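Local atomic coordinates of alpha-galactosidase (Lactobacillus brevis, PDB entry 3MI6), a protein that probably catalyses the hydrolysis of terminal, non-reducing alpha-D-galactose residues in alpha-D-galactosides, as a member of glycosyl hydrolase family 36. Residues D648-S653 against L672-A677; P715-L718 against S724-F727; T551-R556 against L590-A595. All coordinates share one frame; numbering follows the deposited sequence.

How the contacts relate
Followed from the N terminus, the three contacts come in series, with none nested in or crossing another. Contact 3 closes first, spanning 33 residues and pairing two helices of the catalytic barrel. Contact 1 follows in the C-terminal beta domain, where its 18 intervening residues hold the rest of strand 651-657 and all of its hairpin partner 663-670. Contact 2 closes last, across five residues before strand 728-736. Contacts 1 and 2 touch, through Asn673 of one with Ile717, Lys725 and Asp726 of the other. Contact 2 also reaches contact 3, where Phe727 O meets Thr592 OG1 and links domain to barrel; contacts 1 and 3 stay about 7 Å apart at their nearest atoms.

Contact 1: residues D648-S653 against L672-A677; sequences DGNVTS and LNHPNA
An Asx turn leads into strand 651-657 of the C-terminal antiparallel sheet, and Asn650, the residue that closes it, meets Leu672 and His674 of the loop after the partner strand 663-670. Within the turn, Asn650 N donates to Asp648 OD1 over 2.8 Å at an N-H...O angle of 157°, reaching that oxygen from above the carboxylate plane. CG of Asn650 stands anti to the backbone N (chi1 -160°), which carries the amide out to the 672-677 loop. There Asn650 CG lies 3.8 Å from Leu672 O and, on the same residue, 3.9 Å from Leu672 N. The asparagine and leucine side chains cross at about a right angle. The His674 imidazole arrives from the opposite direction, its plane tilted 38° from that of the amide. That ring has its main polar partner elsewhere, since ND1 is hydrogen-bonded to Glu555 of the second subunit. Beyond it, Asn676 ND2 bonds to the backbone O of Trp200 of that same neighbour, a residue predicted to bind substrate there. An alanine in place of Asn650 is likely to strip the Leu672 backbone of its amide neighbour and leave a gap beside the imidazole. A side-chain amide, able both to donate and to accept, is chemically suited to a backbone that offers one N-H and one carbonyl, at the junction of strand entry and interface loop.

Contact 2: residues P715-L718 against S724-F727; sequences PTIL and SKDF
Ile717 and Lys725 make the apolar part of this contact: the CG2 methyl of Ile717 rests 3.8 Å from Lys725 CB, with the two side chains set at a slant to each other. The methyl stands anti to its own backbone N while CG1 lies beside it (chi1 -56°), and this turns CG2, the shorter branch, to the lysine. A second kind of contact is between the lysine methylenes and a carbonyl. Bent at chi2, chi3 and chi4, the chain curls about Leu718 O, which lies 3.4 Å from Lys725 CG and 3.6 Å from Lys725 CE. Leucine thus contributes its backbone, its own side chain leading away. Both segments belong to the loop that joins strand 712-714 to strand 728-736 in the C-terminal beta domain of this family 36 enzyme, so the contact closes a short excursion between strands. Charged interactions involve the end of the lysine, whose NZ forms salt bridges with Asp720 and Glu723 from the same loop; this acidic pair probably holds the curled chain in place. Asp726 OD1 forms another, with Arg586 of the second subunit. Within 724-727 a hydrogen bond makes an ST turn: Asp726 N donates to Ser724 OG over 3.0 Å at 162°. Last comes ring packing, with Asp726 CB 3.8 Å above one face of the Phe727 ring, toward its rim.

Contact 3: residues T551-R556 against L590-A595; sequences TDAAER and LKTRGA
Close packing of small groups joins Ala553, near the start of helix 553-566, to Thr592 and Arg593 of helix 590-597, a buried contact in the helical layer of the catalytic barrel, on the side that meets the C-terminal domain. The approach is tight at backbone level: Ala553 CA and Arg593 CA lie 4.9 Å apart. A single methyl does the touching from the first helix. Ala553 CB points at the other segment and sits 3.9 Å from Arg593 CA, with Arg593 CG at 4.1 Å from the same Ala553 CB. On its flank, Thr592 CG2 comes within 4.0 Å of Ala553 CB. With OG1 beside the backbone N (chi1 -59°), CG2 stands anti to that N and faces the alanine, while OG1 is turned to another partner, Phe727 O in the C-terminal domain. The arginine offers only its root to the contact; farther out, Leu590 CA lies 3.6 Å above one face of its guanidinium, toward the rim. Just before the alanine the helix starts, with Asp552 as N-cap: its OD2, met on the anti side, accepts from Glu555 N at 3.0 Å and 160°. Asp552 OD2 also forms a salt bridge with Arg586, which is shared with Glu555 OE2. The first helix follows barrel strand 544-546 and the second follows 572-576, with Asp549, the predicted proton donor, shortly before the N-cap. Such side-by-side packing of successive helices around a closed parallel sheet is typical of the (beta/alpha)8 or TIM barrel.

Contact 1: residues D648-S653 against L672-A677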
ATOM      1  N   ASP D 648      13.455   2.548  -3.740  1.00 37.90           N
ATOM      2  CA  ASP D 648      13.706   3.725  -4.571  1.00 40.92           C
ATOM      3  C   ASP D 648      14.433   3.370  -5.874  1.00 41.17           C
ATOM      4  O   ASP D 648      14.564   4.208  -6.788  1.00 40.65           O
ATOM      5  CB  ASP D 648      14.456   4.826  -3.796  1.00 36.19           C
ATOM      6  CG  ASP D 648      15.806   4.367  -3.267  1.00 44.53           C
ATOM      7  OD1 ASP D 648      16.394   3.404  -3.821  1.00 43.16           O
ATOM      8  OD2 ASP D 648      16.286   4.980  -2.285  1.00 48.26           O
ATOM      9  N   GLY D 649      14.896   2.128  -5.952  1.00 35.82           N
ATOM     10  CA  GLY D 649      15.609   1.670  -7.127  1.00 36.65           C
ATOM     11  C   GLY D 649      16.976   2.301  -7.346  1.00 37.36           C
ATOM     12  O   GLY D 649      17.487   2.304  -8.463  1.00 36.54           O
ATOM     13  N   ASN D 650      17.587   2.827  -6.292  1.00 37.04           N
ATOM     14  CA  ASN D 650      18.879   3.479  -6.446  1.00 35.83           C
ATOM     15  C   ASN D 650      20.017   2.459  -6.538  1.00 35.11           C
ATOM     16  O   ASN D 650      21.037   2.693  -7.201  1.00 33.94           O
ATOM     17  CB  ASN D 650      19.125   4.466  -5.309  1.00 36.30           C
ATOM     18  CG  ASN D 650      20.175   5.508  -5.656  1.00 38.32           C
ATOM     19  OD1 ASN D 650      21.075   5.789  -4.855  1.00 40.52           O
ATOM     20  ND2 ASN D 650      20.065   6.092  -6.849  1.00 35.51           N
ATOM     21  N   VAL D 651      19.827   1.311  -5.902  1.00 34.86           N
ATOM     22  CA  VAL D 651      20.874   0.297  -5.877  1.00 33.95           C
ATOM     23  C   VAL D 651      20.435  -1.009  -6.545  1.00 32.42           C
ATOM     24  O   VAL D 651      19.399  -1.577  -6.179  1.00 32.58           O
ATOM     25  CB  VAL D 651      21.355   0.035  -4.421  1.00 29.46           C
ATOM     26  CG1 VAL D 651      22.465  -0.990  -4.404  1.00 24.77           C
ATOM     27  CG2 VAL D 651      21.814   1.332  -3.804  1.00 30.03           C
ATOM     28  N   THR D 652      21.219  -1.467  -7.525  1.00 27.97           N
ATOM     29  CA  THR D 652      20.995  -2.754  -8.175  1.00 28.39           C
ATOM     30  C   THR D 652      22.187  -3.621  -7.885  1.00 28.95           C
ATOM     31  O   THR D 652      23.311  -3.166  -8.030  1.00 29.30           O
ATOM     32  CB  THR D 652      20.915  -2.622  -9.719  1.00 31.18           C
ATOM     33  OG1 THR D 652      19.685  -2.002 -10.092  1.00 33.59           O
ATOM     34  CG2 THR D 652      20.984  -3.988 -10.396  1.00 28.40           C
ATOM     35  N   SER D 653      21.973  -4.873  -7.497  1.00 28.30           N
ATOM     36  CA  SER D 653      23.113  -5.748  -7.305  1.00 27.13           C
ATOM     37  C   SER D 653      22.810  -7.182  -7.628  1.00 30.30           C
ATOM     38  O   SER D 653      21.692  -7.654  -7.434  1.00 32.30           O
ATOM     39  CB  SER D 653      23.641  -5.644  -5.878  1.00 29.90           C
ATOM     40  OG  SER D 653      22.749  -6.256  -4.967  1.00 32.38           O
ATOM     41  N   LEU D 672      22.773   6.998  -8.103  1.00 33.81           N
ATOM     42  CA  LEU D 672      22.979   8.365  -7.670  1.00 33.40           C
ATOM     43  C   LEU D 672      23.740   8.306  -6.369  1.00 37.95           C
ATOM     44  O   LEU D 672      23.381   7.539  -5.479  1.00 42.22           O
ATOM     45  CB  LEU D 672      21.624   9.038  -7.448  1.00 35.83           C
ATOM     46  CG  LEU D 672      21.119  10.006  -8.529  1.00 36.54           C
ATOM     47  CD1 LEU D 672      21.585   9.613  -9.937  1.00 35.11           C
ATOM     48  CD2 LEU D 672      19.609  10.166  -8.462  1.00 30.04           C
ATOM     49  N   ASN D 673      24.803   9.081  -6.240  1.00 37.57           N
ATOM     50  CA  ASN D 673      25.538   9.085  -4.987  1.00 33.05           C
ATOM     51  C   ASN D 673      24.875  10.057  -4.013  1.00 34.91           C
ATOM     52  O   ASN D 673      24.406  11.111  -4.421  1.00 36.11           O
ATOM     53  CB  ASN D 673      26.993   9.453  -5.231  1.00 32.30           C
ATOM     54  CG  ASN D 673      27.885   9.040  -4.096  1.00 36.29           C
ATOM     55  OD1 ASN D 673      27.745   7.941  -3.565  1.00 37.86           O
ATOM     56  ND2 ASN D 673      28.813   9.914  -3.708  1.00 34.91           N
ATOM     57  N   HIS D 674      24.808   9.699  -2.731  1.00 35.06           N
ATOM     58  CA  HIS D 674      24.263  10.604  -1.722  1.00 30.83           C
ATOM     59  C   HIS D 674      25.246  10.843  -0.589  1.00 32.37           C
ATOM     60  O   HIS D 674      26.010   9.944  -0.224  1.00 30.38           O
ATOM     61  CB  HIS D 674      22.942  10.083  -1.192  1.00 32.32           C
ATOM     62  CG  HIS D 674      21.878   9.991  -2.241  1.00 36.36           C
ATOM     63  ND1 HIS D 674      21.427  11.091  -2.941  1.00 37.02           N
ATOM     64  CD2 HIS D 674      21.175   8.933  -2.711  1.00 36.64           C
ATOM     65  CE1 HIS D 674      20.491  10.717  -3.794  1.00 37.39           C
ATOM     66  NE2 HIS D 674      20.320   9.411  -3.677  1.00 39.19           N
ATOM     67  N   PRO D 675      25.236  12.064  -0.023  1.00 32.91           N
ATOM     68  CA  PRO D 675      26.262  12.467   0.943  1.00 28.97           C
ATOM     69  C   PRO D 675      25.901  12.000   2.330  1.00 29.95           C
ATOM     70  O   PRO D 675      24.722  11.754   2.585  1.00 32.30           O
ATOM     71  CB  PRO D 675      26.196  13.984   0.883  1.00 28.94           C
ATOM     72  CG  PRO D 675      24.750  14.254   0.659  1.00 32.92           C
ATOM     73  CD  PRO D 675      24.209  13.106  -0.186  1.00 32.82           C
ATOM     74  N   ASN D 676      26.889  11.892   3.219  1.00 33.09           N
ATOM     75  CA  ASN D 676      26.633  11.569   4.630  1.00 32.55           C
ATOM     76  C   ASN D 676      25.774  10.337   4.721  1.00 30.34           C
ATOM     77  O   ASN D 676      24.757  10.321   5.388  1.00 31.31           O
ATOM     78  CB  ASN D 676      25.952  12.730   5.371  1.00 28.92           C
ATOM     79  CG  ASN D 676      26.087  12.616   6.893  1.00 32.93           C
ATOM     80  OD1 ASN D 676      26.853  11.795   7.394  1.00 35.56           O
ATOM     81  ND2 ASN D 676      25.359  13.451   7.625  1.00 31.54           N
ATOM     82  N   ALA D 677      26.198   9.295   4.037  1.00 31.50           N
ATOM     83  CA  ALA D 677      25.329   8.160   3.837  1.00 31.99           C
ATOM     84  C   ALA D 677      25.364   7.153   5.001  1.00 33.32           C
ATOM     85  O   ALA D 677      26.283   7.163   5.825  1.00 29.24           O
ATOM     86  CB  ALA D 677      25.684   7.487   2.529  1.00 29.13           C
TER

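Contact 2: residues P715-L718 against S724-F727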
ATOM      1  N   PRO D 715      33.042   0.136   1.930  1.00 37.49           N
ATOM      2  CA  PRO D 715      33.462   1.539   1.886  1.00 37.09           C
ATOM      3  C   PRO D 715      32.433   2.434   1.216  1.00 39.18           C
ATOM      4  O   PRO D 715      31.934   2.132   0.124  1.00 37.92           O
ATOM      5  CB  PRO D 715      34.704   1.490   1.001  1.00 35.10           C
ATOM      6  CG  PRO D 715      35.303   0.172   1.301  1.00 35.75           C
ATOM      7  CD  PRO D 715      34.155  -0.775   1.611  1.00 38.99           C
ATOM      8  N   THR D 716      32.126   3.536   1.883  1.00 38.86           N
ATOM      9  CA  THR D 716      31.315   4.584   1.298  1.00 39.60           C
ATOM     10  C   THR D 716      31.954   5.122   0.001  1.00 37.69           C
ATOM     11  O   THR D 716      33.177   5.128  -0.152  1.00 35.78           O
ATOM     12  CB  THR D 716      31.111   5.716   2.324  1.00 38.88           C
ATOM     13  OG1 THR D 716      30.641   5.150   3.556  1.00 42.47           O
ATOM     14  CG2 THR D 716      30.102   6.706   1.824  1.00 36.70           C
ATOM     15  N   ILE D 717      31.108   5.549  -0.932  1.00 34.13           N
ATOM     16  CA  ILE D 717      31.568   6.205  -2.137  1.00 36.87           C
ATOM     17  C   ILE D 717      31.795   7.701  -1.886  1.00 38.78           C
ATOM     18  O   ILE D 717      30.849   8.455  -1.654  1.00 37.20           O
ATOM     19  CB  ILE D 717      30.571   5.985  -3.284  1.00 38.09           C
ATOM     20  CG1 ILE D 717      30.350   4.484  -3.483  1.00 35.94           C
ATOM     21  CG2 ILE D 717      31.069   6.642  -4.567  1.00 36.53           C
ATOM     22  CD1 ILE D 717      28.913   4.125  -3.754  1.00 38.08           C
ATOM     23  N   LEU D 718      33.061   8.111  -1.926  1.00 38.00           N
ATOM     24  CA  LEU D 718      33.452   9.468  -1.544  1.00 40.01           C
ATOM     25  C   LEU D 718      33.770  10.380  -2.716  1.00 39.86           C
ATOM     26  O   LEU D 718      34.184   9.920  -3.775  1.00 39.43           O
ATOM     27  CB  LEU D 718      34.675   9.427  -0.629  1.00 41.14           C
ATOM     28  CG  LEU D 718      34.418   8.847   0.754  1.00 40.84           C
ATOM     29  CD1 LEU D 718      35.655   9.020   1.605  1.00 40.95           C
ATOM     30  CD2 LEU D 718      33.215   9.541   1.380  1.00 40.01           C
ATOM     31  N   SER D 724      32.681  12.187 -11.482  1.00 39.81           N
ATOM     32  CA  SER D 724      31.359  12.005 -10.931  1.00 36.20           C
ATOM     33  C   SER D 724      31.367  10.718 -10.145  1.00 38.27           C
ATOM     34  O   SER D 724      32.092   9.793 -10.493  1.00 38.14           O
ATOM     35  CB  SER D 724      30.321  11.905 -12.042  1.00 35.38           C
ATOM     36  OG  SER D 724      29.047  11.588 -11.505  1.00 35.41           O
ATOM     37  N   LYS D 725      30.573  10.660  -9.079  1.00 35.92           N
ATOM     38  CA  LYS D 725      30.434   9.426  -8.330  1.00 34.06           C
ATOM     39  C   LYS D 725      29.021   8.892  -8.506  1.00 36.93           C
ATOM     40  O   LYS D 725      28.505   8.133  -7.676  1.00 35.60           O
ATOM     41  CB  LYS D 725      30.801   9.622  -6.869  1.00 35.24           C
ATOM     42  CG  LYS D 725      32.274   9.914  -6.646  1.00 35.75           C
ATOM     43  CD  LYS D 725      33.119   9.200  -7.673  1.00 36.47           C
ATOM     44  CE  LYS D 725      34.359   8.585  -7.064  1.00 37.76           C
ATOM     45  NZ  LYS D 725      35.585   9.238  -7.557  1.00 37.43           N
ATOM     46  N   ASP D 726      28.398   9.302  -9.610  1.00 36.22           N
ATOM     47  CA  ASP D 726      27.125   8.723 -10.019  1.00 35.55           C
ATOM     48  C   ASP D 726      27.395   7.462 -10.830  1.00 33.23           C
ATOM     49  O   ASP D 726      28.502   7.284 -11.325  1.00 36.85           O
ATOM     50  CB  ASP D 726      26.291   9.738 -10.790  1.00 32.60           C
ATOM     51  CG  ASP D 726      25.663  10.784  -9.876  1.00 35.81           C
ATOM     52  OD1 ASP D 726      25.541  10.537  -8.656  1.00 35.47           O
ATOM     53  OD2 ASP D 726      25.284  11.861 -10.374  1.00 38.03           O
ATOM     54  N   PHE D 727      26.416   6.566 -10.910  1.00 30.62           N
ATOM     55  CA  PHE D 727      26.577   5.326 -11.662  1.00 33.49           C
ATOM     56  C   PHE D 727      27.865   4.592 -11.257  1.00 33.55           C
ATOM     57  O   PHE D 727      28.778   4.376 -12.074  1.00 31.63           O
ATOM     58  CB  PHE D 727      26.542   5.621 -13.173  1.00 33.30           C
ATOM     59  CG  PHE D 727      25.640   6.769 -13.540  1.00 32.33           C
ATOM     60  CD1 PHE D 727      24.279   6.709 -13.282  1.00 31.49           C
ATOM     61  CD2 PHE D 727      26.154   7.916 -14.117  1.00 31.45           C
ATOM     62  CE1 PHE D 727      23.451   7.768 -13.591  1.00 30.02           C
ATOM     63  CE2 PHE D 727      25.322   8.973 -14.434  1.00 31.09           C
ATOM     64  CZ  PHE D 727      23.972   8.899 -14.169  1.00 30.52           C
TER

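Contact 3: residues T551-R556 against L590-A595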
ATOM      1  N   THR D 551      22.397   0.739 -24.978  1.00 37.73           N
ATOM      2  CA  THR D 551      23.657   0.237 -24.429  1.00 36.25           C
ATOM      3  C   THR D 551      24.228   1.162 -23.348  1.00 38.43           C
ATOM      4  O   THR D 551      25.428   1.083 -23.020  1.00 35.92           O
ATOM      5  CB  THR D 551      24.726   0.068 -25.534  1.00 37.57           C
ATOM      6  OG1 THR D 551      25.021   1.344 -26.119  1.00 38.27           O
ATOM      7  CG2 THR D 551      24.226  -0.857 -26.608  1.00 37.25           C
ATOM      8  N   ASP D 552      23.387   2.054 -22.814  1.00 36.42           N
ATOM      9  CA  ASP D 552      23.769   2.814 -21.630  1.00 35.64           C
ATOM     10  C   ASP D 552      23.873   1.915 -20.386  1.00 34.48           C
ATOM     11  O   ASP D 552      23.006   1.062 -20.162  1.00 33.37           O
ATOM     12  CB  ASP D 552      22.771   3.923 -21.340  1.00 35.69           C
ATOM     13  CG  ASP D 552      23.097   4.657 -20.043  1.00 35.26           C
ATOM     14  OD1 ASP D 552      24.083   5.419 -20.028  1.00 35.24           O
ATOM     15  OD2 ASP D 552      22.393   4.453 -19.033  1.00 35.09           O
ATOM     16  N   ALA D 553      24.912   2.126 -19.571  1.00 33.87           N
ATOM     17  CA  ALA D 553      25.117   1.326 -18.355  1.00 34.21           C
ATOM     18  C   ALA D 553      23.920   1.358 -17.388  1.00 32.89           C
ATOM     19  O   ALA D 553      23.407   0.311 -16.986  1.00 32.95           O
ATOM     20  CB  ALA D 553      26.390   1.742 -17.640  1.00 29.43           C
ATOM     21  N   ALA D 554      23.475   2.551 -17.025  1.00 30.43           N
ATOM     22  CA  ALA D 554      22.357   2.691 -16.105  1.00 29.77           C
ATOM     23  C   ALA D 554      21.077   2.045 -16.623  1.00 32.23           C
ATOM     24  O   ALA D 554      20.412   1.338 -15.894  1.00 32.64           O
ATOM     25  CB  ALA D 554      22.118   4.158 -15.789  1.00 33.39           C
ATOM     26  N   GLU D 555      20.724   2.284 -17.879  1.00 32.97           N
ATOM     27  CA  GLU D 555      19.513   1.707 -18.444  1.00 30.69           C
ATOM     28  C   GLU D 555      19.591   0.177 -18.535  1.00 31.88           C
ATOM     29  O   GLU D 555      18.592  -0.522 -18.324  1.00 30.04           O
ATOM     30  CB  GLU D 555      19.247   2.287 -19.832  1.00 31.82           C
ATOM     31  CG  GLU D 555      19.094   3.793 -19.868  1.00 35.19           C
ATOM     32  CD  GLU D 555      17.884   4.297 -19.082  1.00 37.05           C
ATOM     33  OE1 GLU D 555      16.871   3.566 -18.962  1.00 34.55           O
ATOM     34  OE2 GLU D 555      17.944   5.450 -18.600  1.00 40.91           O
ATOM     35  N   ARG D 556      20.770  -0.341 -18.876  1.00 31.54           N
ATOM     36  CA  ARG D 556      20.940  -1.779 -19.025  1.00 30.63           C
ATOM     37  C   ARG D 556      20.711  -2.491 -17.684  1.00 30.81           C
ATOM     38  O   ARG D 556      20.063  -3.535 -17.629  1.00 31.49           O
ATOM     39  CB  ARG D 556      22.313  -2.130 -19.615  1.00 28.71           C
ATOM     40  CG  ARG D 556      22.455  -1.899 -21.103  1.00 30.91           C
ATOM     41  CD  ARG D 556      21.496  -2.762 -21.933  1.00 31.32           C
ATOM     42  NE  ARG D 556      22.039  -4.073 -22.268  1.00 32.06           N
ATOM     43  CZ  ARG D 556      22.206  -4.530 -23.504  1.00 32.79           C
ATOM     44  NH1 ARG D 556      21.876  -3.793 -24.543  1.00 36.40           N
ATOM     45  NH2 ARG D 556      22.702  -5.732 -23.705  1.00 34.15           N
ATOM     46  N   LEU D 590      33.996   4.322 -17.742  1.00 34.56           N
ATOM     47  CA  LEU D 590      34.269   3.118 -18.517  1.00 34.16           C
ATOM     48  C   LEU D 590      34.219   1.863 -17.631  1.00 33.89           C
ATOM     49  O   LEU D 590      33.871   0.776 -18.087  1.00 32.82           O
ATOM     50  CB  LEU D 590      35.603   3.244 -19.241  1.00 34.01           C
ATOM     51  CG  LEU D 590      36.153   2.065 -20.026  1.00 36.05           C
ATOM     52  CD1 LEU D 590      35.175   1.591 -21.080  1.00 33.56           C
ATOM     53  CD2 LEU D 590      37.447   2.519 -20.655  1.00 40.88           C
ATOM     54  N   LYS D 591      34.558   2.024 -16.355  1.00 35.41           N
ATOM     55  CA  LYS D 591      34.511   0.922 -15.393  1.00 34.67           C
ATOM     56  C   LYS D 591      33.094   0.381 -15.212  1.00 32.92           C
ATOM     57  O   LYS D 591      32.886  -0.820 -15.137  1.00 34.69           O
ATOM     58  CB  LYS D 591      35.092   1.369 -14.048  1.00 35.51           C
ATOM     59  CG  LYS D 591      35.007   0.336 -12.932  1.00 38.25           C
ATOM     60  CD  LYS D 591      35.166   0.984 -11.552  1.00 35.71           C
ATOM     61  CE  LYS D 591      35.204  -0.098 -10.464  1.00 42.72           C
ATOM     62  NZ  LYS D 591      35.178   0.440  -9.049  1.00 44.85           N
ATOM     63  N   THR D 592      32.111   1.261 -15.155  1.00 31.52           N
ATOM     64  CA  THR D 592      30.748   0.814 -14.948  1.00 31.47           C
ATOM     65  C   THR D 592      30.149   0.166 -16.202  1.00 32.57           C
ATOM     66  O   THR D 592      29.585  -0.928 -16.120  1.00 31.45           O
ATOM     67  CB  THR D 592      29.857   1.963 -14.446  1.00 34.28           C
ATOM     68  OG1 THR D 592      30.380   2.469 -13.203  1.00 34.58           O
ATOM     69  CG2 THR D 592      28.426   1.481 -14.240  1.00 29.96           C
ATOM     70  N   ARG D 593      30.273   0.832 -17.355  1.00 32.22           N
ATOM     71  CA  ARG D 593      29.856   0.251 -18.637  1.00 30.96           C
ATOM     72  C   ARG D 593      30.421  -1.155 -18.801  1.00 31.73           C
ATOM     73  O   ARG D 593      29.708  -2.078 -19.202  1.00 31.48           O
ATOM     74  CB  ARG D 593      30.255   1.122 -19.840  1.00 30.47           C
ATOM     75  CG  ARG D 593      29.883   2.566 -19.688  1.00 34.03           C
ATOM     76  CD  ARG D 593      29.888   3.334 -20.987  1.00 37.94           C
ATOM     77  NE  ARG D 593      31.179   3.395 -21.688  1.00 38.99           N
ATOM     78  CZ  ARG D 593      32.129   4.306 -21.485  1.00 36.45           C
ATOM     79  NH1 ARG D 593      31.987   5.239 -20.560  1.00 35.41           N
ATOM     80  NH2 ARG D 593      33.242   4.268 -22.204  1.00 37.23           N
ATOM     81  N   GLY D 594      31.702  -1.314 -18.480  1.00 31.77           N
ATOM     82  CA  GLY D 594      32.326  -2.620 -18.494  1.00 30.89           C
ATOM     83  C   GLY D 594      31.638  -3.588 -17.551  1.00 32.93           C
ATOM     84  O   GLY D 594      31.341  -4.725 -17.940  1.00 30.84           O
ATOM     85  N   ALA D 595      31.362  -3.124 -16.324  1.00 32.13           N
ATOM     86  CA  ALA D 595      30.899  -3.982 -15.226  1.00 30.45           C
ATOM     87  C   ALA D 595      29.446  -4.447 -15.327  1.00 29.27           C
ATOM     88  O   ALA D 595      29.095  -5.491 -14.809  1.00 29.99           O
ATOM     89  CB  ALA D 595      31.158  -3.307 -13.874  1.00 29.80           C
TER